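PDB 3E99: benzoate 1,2-dioxygenase beta subunit from Burkholderia mallei ATCC 23344, which probably forms the structural, non-catalytic part of an oxygenase that converts benzoate to its cis-1,2-dihydrodiol, the first step of benzoate breakdown. Local coordinates for residues A[98-103]-A[129-134]; A[15-20]-A[144-149]. All blocks are in the same frame, centred on the assembly; numbering follows the deposited sequence. Where two conformers were deposited one is given.

Interaction 1. Residues A[98-103]-A[129-134]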
loop_
_atom_site.group_PDB
_atom_site.type_symbol
_atom_site.label_atom_id
_atom_site.label_comp_id
_atom_site.label_asym_id
_atom_site.label_seq_id
_atom_site.Cartn_x
_atom_site.Cartn_y
_atom_site.Cartn_z
ATOM N N GLU A 98 -8.362 -0.805 9.496
ATOM C CA GLU A 98 -9.064 -1.546 10.520
ATOM C C GLU A 98 -10.220 -0.764 11.062
ATOM O O GLU A 98 -10.056 0.382 11.462
ATOM C CB GLU A 98 -8.145 -1.831 11.673
ATOM C CG GLU A 98 -6.984 -2.777 11.290
ATOM C CD GLU A 98 -6.112 -2.999 12.470
ATOM O OE1 GLU A 98 -6.489 -3.810 13.345
ATOM O OE2 GLU A 98 -5.110 -2.305 12.575
ATOM N N ARG A 99 -11.378 -1.403 11.125
ATOM C CA ARG A 99 -12.541 -0.803 11.764
ATOM C C ARG A 99 -12.388 -0.913 13.270
ATOM O O ARG A 99 -12.056 -1.968 13.770
ATOM C CB ARG A 99 -13.806 -1.530 11.314
ATOM C CG ARG A 99 -14.100 -1.327 9.820
ATOM C CD ARG A 99 -15.380 -2.062 9.419
ATOM N NE ARG A 99 -16.527 -1.641 10.233
ATOM C CZ ARG A 99 -17.691 -2.272 10.238
ATOM N NH1 ARG A 99 -17.863 -3.349 9.473
ATOM N NH2 ARG A 99 -18.683 -1.841 11.031
ATOM N N GLU A 100 -12.644 0.179 13.986
ATOM C CA GLU A 100 -12.502 0.189 15.434
ATOM C C GLU A 100 -13.839 0.180 16.170
ATOM O O GLU A 100 -13.983 -0.527 17.169
ATOM C CB GLU A 100 -11.703 1.402 15.836
ATOM C CG GLU A 100 -10.262 1.277 15.458
ATOM C CD GLU A 100 -9.440 2.414 16.001
ATOM O OE1 GLU A 100 -9.949 3.547 16.043
ATOM O OE2 GLU A 100 -8.299 2.159 16.386
ATOM N N SER A 101 -14.790 0.976 15.701
ATOM C CA SER A 101 -16.128 1.009 16.303
ATOM C C SER A 101 -17.156 1.557 15.346
ATOM O O SER A 101 -16.802 2.086 14.305
ATOM C CB SER A 101 -16.108 1.861 17.548
ATOM O OG SER A 101 -15.820 3.200 17.185
ATOM N N ALA A 102 -18.428 1.401 15.723
ATOM C CA ALA A 102 -19.570 1.999 15.056
ATOM C C ALA A 102 -20.566 2.462 16.095
ATOM O O ALA A 102 -20.836 1.771 17.081
ATOM C CB ALA A 102 -20.229 1.018 14.103
ATOM N N ASP A 103 -21.089 3.664 15.913
ATOM C CA ASP A 103 -22.105 4.183 16.805
ATOM C C ASP A 103 -23.157 4.756 15.889
ATOM O O ASP A 103 -22.958 5.793 15.239
ATOM C CB ASP A 103 -21.515 5.220 17.732
ATOM C CG ASP A 103 -22.527 5.768 18.729
ATOM O OD1 ASP A 103 -23.684 5.282 18.769
ATOM O OD2 ASP A 103 -22.160 6.697 19.484
HETATM N N MSE A 129 -0.005 7.163 10.597
HETATM C CA MSE A 129 -1.279 6.534 10.893
HETATM C C MSE A 129 -2.339 7.615 10.992
HETATM O O MSE A 129 -2.047 8.783 11.312
HETATM C CB MSE A 129 -1.129 5.779 12.210
HETATM C CG MSE A 129 -2.361 5.299 12.822
HETATM SE SE MSE A 129 -3.071 6.649 14.027
HETATM C CE MSE A 129 -4.407 5.659 14.271
ATOM N N SER A 130 -3.571 7.235 10.714
ATOM C CA SER A 130 -4.688 8.124 10.879
ATOM C C SER A 130 -5.861 7.384 11.480
ATOM O O SER A 130 -5.964 6.158 11.298
ATOM C CB SER A 130 -5.078 8.754 9.522
ATOM O OG SER A 130 -4.129 9.728 9.162
ATOM N N ARG A 131 -6.677 8.126 12.248
ATOM C CA ARG A 131 -7.963 7.693 12.747
ATOM C C ARG A 131 -9.048 8.622 12.224
ATOM O O ARG A 131 -8.981 9.838 12.350
ATOM C CB ARG A 131 -7.983 7.643 14.289
ATOM C CG ARG A 131 -9.272 7.131 14.853
ATOM C CD ARG A 131 -9.211 6.872 16.367
ATOM N NE ARG A 131 -8.371 5.707 16.656
ATOM C CZ ARG A 131 -7.129 5.753 17.173
ATOM N NH1 ARG A 131 -6.566 6.899 17.506
ATOM N NH2 ARG A 131 -6.464 4.626 17.355
ATOM N N TYR A 132 -10.048 8.042 11.584
ATOM C CA TYR A 132 -11.196 8.790 11.091
ATOM C C TYR A 132 -12.480 8.324 11.803
ATOM O O TYR A 132 -12.679 7.133 11.983
ATOM C CB TYR A 132 -11.390 8.553 9.602
ATOM C CG TYR A 132 -10.566 9.341 8.614
ATOM C CD1 TYR A 132 -9.265 9.744 8.889
ATOM C CD2 TYR A 132 -11.049 9.513 7.302
ATOM C CE1 TYR A 132 -8.517 10.420 7.927
ATOM C CE2 TYR A 132 -10.290 10.127 6.323
ATOM C CZ TYR A 132 -9.045 10.601 6.635
ATOM O OH TYR A 132 -8.314 11.234 5.652
ATOM N N ALA A 133 -13.341 9.267 12.186
ATOM C CA ALA A 133 -14.761 8.994 12.445
ATOM C C ALA A 133 -15.548 9.581 11.292
ATOM O O ALA A 133 -15.402 10.776 10.983
ATOM C CB ALA A 133 -15.212 9.625 13.760
ATOM N N ILE A 134 -16.381 8.758 10.667
ATOM C CA ILE A 134 -17.076 9.128 9.448
ATOM C C ILE A 134 -18.569 8.871 9.628
ATOM O O ILE A 134 -18.961 7.758 9.964
ATOM C CB ILE A 134 -16.598 8.296 8.246
ATOM C CG1 ILE A 134 -15.087 8.368 8.065
ATOM C CG2 ILE A 134 -17.301 8.757 6.983
ATOM C CD1 ILE A 134 -14.513 7.185 7.307
#
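Glu100 and Arg131 meet at the ends of their side chains, which run at about a right angle to each other while their flat groups lie nearly in one plane, 7° apart. The guanidinium offers its NE side: Arg131 NE donates to Glu100 OE1 at 2.7 Å, and Arg131 NH2 reaches Glu100 OE2 at 3.2 Å. Each carboxylate oxygen accepts through its syn lone pair, and both lie in the guanidinium plane. With both N-H...O bonds nearly straight, the NE one at 160°, this is a side-on, two-pronged salt bridge, the NE bond being the shorter; together the two bonds hold carboxylate and guanidinium flat against rotation. Arg131 leaves its strand with CG anti to the backbone N and then bends at chi3 (-71°), which turns NE toward the glutamate; the Glu100 chain, extended beyond CG, comes to meet it.

The pair bridges strands 89-103 and 122-135 in the curved mixed sheet of an NTF2-like fold. Strand 106-119 lies between them, so the CA atoms of Glu100 and Arg131 are 9.2 Å apart and the bridge passes over the intervening strand. Glu100 takes part in a classic beta bulge, in which it and Ser101 both face Thr108, and its side chain also rests on Arg110 of that middle strand. The bridge sits at the surface, where water would probably weaken its electrostatic pull.

Met129, a selenomethionine two residues before Arg131, sets CE over one face of the Arg131 guanidinium, 3.7 Å above its plane and offset toward the rim, while the arginine side chain also touches Tyr147 on the next strand. Two residues before Glu100 on the same strand, Glu98 OE2 forms a salt bridge with Arg19 of the second subunit.

Interaction 2. Residues A[15-20]-A[144-149]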
loop_
_atom_site.group_PDB
_atom_site.type_symbol
_atom_site.label_atom_id
_atom_site.label_comp_id
_atom_site.label_asym_id
_atom_site.label_seq_id
_atom_site.Cartn_x
_atom_site.Cartn_y
_atom_site.Cartn_z
ATOM N N TYR A 15 -10.540 6.151 -0.333
ATOM C CA TYR A 15 -9.842 6.261 -1.589
ATOM C C TYR A 15 -10.310 7.524 -2.309
ATOM O O TYR A 15 -9.513 8.223 -2.876
ATOM C CB TYR A 15 -10.037 5.029 -2.476
ATOM C CG TYR A 15 -9.584 3.707 -1.826
ATOM C CD1 TYR A 15 -8.747 3.682 -0.701
ATOM C CD2 TYR A 15 -10.033 2.511 -2.314
ATOM C CE1 TYR A 15 -8.329 2.498 -0.126
ATOM C CE2 TYR A 15 -9.650 1.305 -1.741
ATOM C CZ TYR A 15 -8.801 1.304 -0.641
ATOM O OH TYR A 15 -8.458 0.091 -0.104
ATOM N N ARG A 16 -11.618 7.796 -2.294
ATOM C CA ARG A 16 -12.149 8.980 -2.949
ATOM C C ARG A 16 -11.621 10.251 -2.291
ATOM O O ARG A 16 -11.146 11.152 -2.975
ATOM C CB ARG A 16 -13.687 8.989 -2.899
ATOM C CG ARG A 16 -14.267 10.264 -3.459
ATOM C CD ARG A 16 -15.721 10.156 -3.908
ATOM N NE ARG A 16 -16.027 11.396 -4.620
ATOM C CZ ARG A 16 -16.555 12.482 -4.078
ATOM N NH1 ARG A 16 -16.945 12.504 -2.805
ATOM N NH2 ARG A 16 -16.725 13.545 -4.835
ATOM N N GLU A 17 -11.728 10.324 -0.961
ATOM C CA GLU A 17 -11.271 11.506 -0.234
ATOM C C GLU A 17 -9.828 11.861 -0.566
ATOM O O GLU A 17 -9.517 12.999 -0.919
ATOM C CB GLU A 17 -11.507 11.355 1.259
ATOM C CG GLU A 17 -11.150 12.584 2.093
ATOM C CD GLU A 17 -9.899 12.419 2.921
ATOM O OE1 GLU A 17 -9.617 11.296 3.408
ATOM O OE2 GLU A 17 -9.155 13.412 3.070
ATOM N N SER A 18 -8.957 10.873 -0.514
ATOM C CA SER A 18 -7.539 11.079 -0.825
ATOM C C SER A 18 -7.303 11.376 -2.315
ATOM O O SER A 18 -6.428 12.187 -2.646
ATOM C CB SER A 18 -6.677 9.902 -0.296
ATOM O OG SER A 18 -7.112 8.686 -0.829
ATOM N N ARG A 19 -8.088 10.772 -3.212
ATOM C CA ARG A 19 -8.035 11.103 -4.631
ATOM C C ARG A 19 -8.350 12.575 -4.890
ATOM O O ARG A 19 -7.726 13.224 -5.760
ATOM C CB ARG A 19 -8.992 10.227 -5.470
ATOM C CG ARG A 19 -9.095 10.651 -6.934
ATOM C CD ARG A 19 -9.755 9.605 -7.768
ATOM N NE ARG A 19 -10.975 9.101 -7.182
ATOM C CZ ARG A 19 -12.148 9.721 -7.190
ATOM N NH1 ARG A 19 -12.290 10.901 -7.746
ATOM N NH2 ARG A 19 -13.207 9.128 -6.675
ATOM N N LEU A 20 -9.318 13.124 -4.159
ATOM C CA LEU A 20 -9.680 14.521 -4.388
ATOM C C LEU A 20 -8.497 15.473 -4.072
ATOM O O LEU A 20 -8.327 16.493 -4.747
ATOM C CB LEU A 20 -10.964 14.886 -3.633
ATOM C CG LEU A 20 -12.175 14.082 -4.132
ATOM C CD1 LEU A 20 -13.386 14.344 -3.250
ATOM C CD2 LEU A 20 -12.500 14.319 -5.612
ATOM N N VAL A 144 -16.328 13.327 10.436
ATOM C CA VAL A 144 -16.678 14.054 11.679
ATOM C C VAL A 144 -15.406 14.379 12.464
ATOM O O VAL A 144 -15.307 15.424 13.090
ATOM C CB VAL A 144 -17.600 13.206 12.570
ATOM C CG1 VAL A 144 -17.755 13.865 13.912
ATOM C CG2 VAL A 144 -18.954 13.015 11.896
ATOM N N SER A 145 -14.403 13.510 12.381
ATOM C CA SER A 145 -13.118 13.741 13.047
ATOM C C SER A 145 -11.965 13.064 12.294
ATOM O O SER A 145 -12.086 11.926 11.881
ATOM C CB SER A 145 -13.178 13.226 14.500
ATOM O OG SER A 145 -11.880 12.953 15.034
ATOM N N LYS A 146 -10.857 13.791 12.114
ATOM C CA LYS A 146 -9.632 13.276 11.552
ATOM C C LYS A 146 -8.440 13.553 12.475
ATOM O O LYS A 146 -8.173 14.680 12.872
ATOM C CB LYS A 146 -9.409 13.836 10.154
ATOM C CG LYS A 146 -8.038 13.519 9.540
ATOM C CD LYS A 146 -8.094 13.727 8.090
ATOM C CE LYS A 146 -6.687 13.650 7.450
ATOM N NZ LYS A 146 -6.828 13.612 5.940
ATOM N N TYR A 147 -7.726 12.477 12.806
ATOM C CA TYR A 147 -6.557 12.495 13.647
ATOM C C TYR A 147 -5.440 11.844 12.841
ATOM O O TYR A 147 -5.609 10.719 12.338
ATOM C CB TYR A 147 -6.839 11.651 14.884
ATOM C CG TYR A 147 -5.674 11.436 15.803
ATOM C CD1 TYR A 147 -5.253 12.440 16.659
ATOM C CD2 TYR A 147 -5.024 10.212 15.848
ATOM C CE1 TYR A 147 -4.218 12.243 17.533
ATOM C CE2 TYR A 147 -3.973 10.003 16.718
ATOM C CZ TYR A 147 -3.571 11.016 17.557
ATOM O OH TYR A 147 -2.521 10.789 18.431
ATOM N N VAL A 148 -4.321 12.545 12.725
ATOM C CA VAL A 148 -3.212 12.129 11.882
ATOM C C VAL A 148 -1.948 12.154 12.688
ATOM O O VAL A 148 -1.572 13.198 13.216
ATOM C CB VAL A 148 -2.984 13.080 10.690
ATOM C CG1 VAL A 148 -1.798 12.588 9.827
ATOM C CG2 VAL A 148 -4.211 13.233 9.862
ATOM N N VAL A 149 -1.295 11.020 12.752
ATOM C CA VAL A 149 0.046 10.859 13.319
ATOM C C VAL A 149 1.078 10.779 12.183
ATOM O O VAL A 149 1.126 9.792 11.398
ATOM C CB VAL A 149 0.058 9.600 14.229
ATOM C CG1 VAL A 149 1.447 9.305 14.839
ATOM C CG2 VAL A 149 -0.996 9.794 15.315
HETATM O O HOH W 1 -6.416 12.258 2.989
#
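In the NTF2-like fold of this subunit the N-terminal helix packs across the concave side of a curved sheet, and here helix 7-22 faces strand 142-150 over a buried polar cluster. Glu17 points from the helix and Lys146 from the strand, so charged groups bridge backbones whose CA atoms are still 12.0 Å apart. Lys146 is stretched almost straight, all four torsions near 180°, and carries NZ deep into the gap. Glu17 starts with CG anti to the backbone N (chi1 -176°) but bends at chi2 (-108°); the bend sets OE2 toward Lys146 NZ, and the two side chains cross at a slant.

Both charges have further partners. The hydroxyl of Tyr132 serves the two of them, and that of Tyr33 is hydrogen-bonded to Glu17 OE2 and to Lys146 NZ. Trp29 NE1 also bonds OE2, and the C-terminal Ile164 O bonds NZ. These neighbours satisfy the buried polar atoms, and the nearby ammonium would probably favour an ionised carboxylate. The outer side of the same helix packs on the third subunit, where Tyr15 rests on Val97 of that chain.

Between the two charges themselves, the direct salt bridge from Glu17 OE2 to Lys146 NZ is long, at 3.7 Å. A water helps to close it, donating to Glu17 OE2 at 3.0 Å and accepting a weak bond from Lys146 NZ at 3.3 Å.

How the interactions relate
Interactions 1 and 2 share one curved sheet, their centres 11 Å apart, and interaction 1 is nested in the chain loop that interaction 2 closes. Strands 122-135 and 142-150 are neighbours, joined by a probable backbone hydrogen bond between Met129 O and Val149 N, 2.8 Å. Successive residues of 129-134 serve the two contacts: Arg131 goes to the surface bridge, whereas Tyr132 sends OH inward to a hydrogen bond with Glu17 OE1, 2.6 Å away. Segments 98-103 and 15-20 also face each other across subunit boundaries, through Glu98 of one chain and Arg19 of the next, in the three-chain assembly.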